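Local coordinates for protein chloromuconate cycloisomerase (Rhodococcus opacus, PDB 4M0X) that belongs to the enolase superfamily of two-domain enzymes, pairing an N-terminal capping domain with a manganese-binding TIM-type barrel, at residues E64-K67 and T68-Q72. Numbering follows the deposited sequence.
Sequences ETIK and TIIDQ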
loop_
_atom_site.group_PDB
_atom_site.type_symbol
_atom_site.label_atom_id
_atom_site.label_comp_id
_atom_site.label_asym_id
_atom_site.label_seq_id
_atom_site.Cartn_x
_atom_site.Cartn_y
_atom_site.Cartn_z
ATOM N N GLU A 64 -2.474 -37.828 24.882
ATOM C CA GLU A 64 -1.397 -38.376 25.690
ATOM C C GLU A 64 -0.504 -37.258 26.182
ATOM O O GLU A 64 -0.161 -37.228 27.348
ATOM C CB GLU A 64 -0.583 -39.424 24.914
ATOM C CG GLU A 64 -1.314 -40.732 24.621
ATOM C CD GLU A 64 -2.245 -40.631 23.428
ATOM O OE1 GLU A 64 -2.360 -39.520 22.843
ATOM O OE2 GLU A 64 -2.868 -41.656 23.063
ATOM N N THR A 65 -0.158 -36.321 25.308
ATOM C CA THR A 65 0.730 -35.225 25.690
ATOM C C THR A 65 -0.008 -34.139 26.434
ATOM O O THR A 65 0.600 -33.402 27.233
ATOM C CB THR A 65 1.434 -34.588 24.495
ATOM O OG1 THR A 65 0.462 -33.927 23.671
ATOM C CG2 THR A 65 2.172 -35.632 23.707
ATOM N N ILE A 66 -1.314 -34.038 26.186
ATOM C CA ILE A 66 -2.113 -33.053 26.919
ATOM C C ILE A 66 -2.055 -33.385 28.394
ATOM O O ILE A 66 -1.699 -32.520 29.202
ATOM C CB ILE A 66 -3.573 -32.949 26.439
ATOM C CG1 ILE A 66 -3.676 -32.099 25.186
ATOM C CG2 ILE A 66 -4.465 -32.346 27.510
ATOM C CD1 ILE A 66 -4.887 -32.508 24.371
ATOM N N LYS A 67 -2.346 -34.640 28.734
ATOM C CA LYS A 67 -2.302 -35.057 30.131
ATOM C C LYS A 67 -0.984 -34.611 30.772
ATOM O O LYS A 67 -0.987 -33.953 31.810
ATOM C CB LYS A 67 -2.470 -36.563 30.279
ATOM C CG LYS A 67 -2.345 -37.015 31.724
ATOM C CD LYS A 67 -2.589 -38.505 31.904
ATOM C CE LYS A 67 -2.117 -39.017 33.266
ATOM N NZ LYS A 67 -2.884 -38.453 34.406
ATOM N N THR A 68 0.134 -34.931 30.123
ATOM C CA THR A 68 1.438 -34.641 30.682
ATOM C C THR A 68 1.672 -33.166 30.937
ATOM O O THR A 68 2.213 -32.818 31.974
ATOM C CB THR A 68 2.535 -35.208 29.795
ATOM O OG1 THR A 68 2.304 -36.603 29.685
ATOM C CG2 THR A 68 3.913 -34.997 30.419
ATOM N N ILE A 69 1.249 -32.310 30.003
ATOM C CA ILE A 69 1.451 -30.856 30.111
ATOM C C ILE A 69 0.629 -30.333 31.262
ATOM O O ILE A 69 1.091 -29.508 32.066
ATOM C CB ILE A 69 1.070 -30.133 28.801
ATOM C CG1 ILE A 69 2.157 -30.316 27.742
ATOM C CG2 ILE A 69 0.843 -28.658 29.019
ATOM C CD1 ILE A 69 3.502 -29.722 28.123
ATOM N N ILE A 70 -0.585 -30.851 31.355
ATOM C CA ILE A 70 -1.453 -30.507 32.461
ATOM C C ILE A 70 -0.837 -30.975 33.790
ATOM O O ILE A 70 -0.569 -30.136 34.665
ATOM C CB ILE A 70 -2.875 -31.034 32.245
ATOM C CG1 ILE A 70 -3.539 -30.236 31.112
ATOM C CG2 ILE A 70 -3.692 -30.905 33.507
ATOM C CD1 ILE A 70 -4.811 -30.844 30.550
ATOM N N ASP A 71 -0.593 -32.288 33.921
ATOM C CA ASP A 71 -0.068 -32.868 35.180
ATOM C C ASP A 71 1.227 -32.197 35.555
ATOM O O ASP A 71 1.345 -31.752 36.674
ATOM C CB ASP A 71 0.137 -34.390 35.135
ATOM C CG ASP A 71 -1.156 -35.161 35.241
ATOM O OD1 ASP A 71 -2.186 -34.593 35.657
ATOM O OD2 ASP A 71 -1.173 -36.351 34.885
ATOM N N GLN A 72 2.171 -32.073 34.621
ATOM C CA GLN A 72 3.512 -31.681 35.011
ATOM C C GLN A 72 3.787 -30.191 34.965
ATOM O O GLN A 72 4.411 -29.664 35.912
ATOM C CB GLN A 72 4.565 -32.440 34.222
ATOM C CG GLN A 72 5.997 -32.092 34.595
ATOM C CD GLN A 72 7.023 -32.920 33.835
ATOM O OE1 GLN A 72 6.691 -33.937 33.200
ATOM N NE2 GLN A 72 8.287 -32.494 33.909
#
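Lys67 leaves the helix with CG anti to its backbone N (chi1 177°), stays extended through CD and CE, and bends only at its last torsion (66°), which swings NZ toward Asp71, one turn further on. Asp71 answers with CG anti to its own carbonyl carbon (chi1 -76°), and the carboxylate turns back to meet the ammonium group. Lys67 NZ lies 2.8 Å from Asp71 OD2, approaching the syn lone pair of that oxygen and forming a salt bridge of the i to i+4 kind common along helices. The backbone makes the same connection: Asp71 N donates to Lys67 O at 2.7 Å in a nearly straight bond. The same pair is thus joined through both main chain and side chains.

On another side of the helix, Ile66 and Ile70 run alongside each other in the same direction, with Ile66 CG2 against Ile70 CD1. Their turn is held by Ile70 N donating to Ile66 O at 2.9 Å; just before it, Ile69 N reaches Thr65 O at 3.0 Å along a more bent path. Thr68 OG1 sits 3.5 Å from Glu64 O, a weak hydrogen bond.

This part of helix 63-74 belongs to the N-terminal domain. Ile66 packs on Val34 of strand 27-40 and Val102 of helix 101-118, and Ile70 on Val36 of the same strand and Ile107 of the same helix, while Lys67 NZ also hydrogen-bonds to Ala10 O of strand 5-17. Glu64 makes a salt bridge with Arg370, and its OE1 hydrogen-bonds to Tyr73 OH of the second subunit. At the same interface, Thr65 and Ile69 pack on Ile69 and Thr65 of the second subunit, so the helix joins sheet, neighbouring helix and subunit interface.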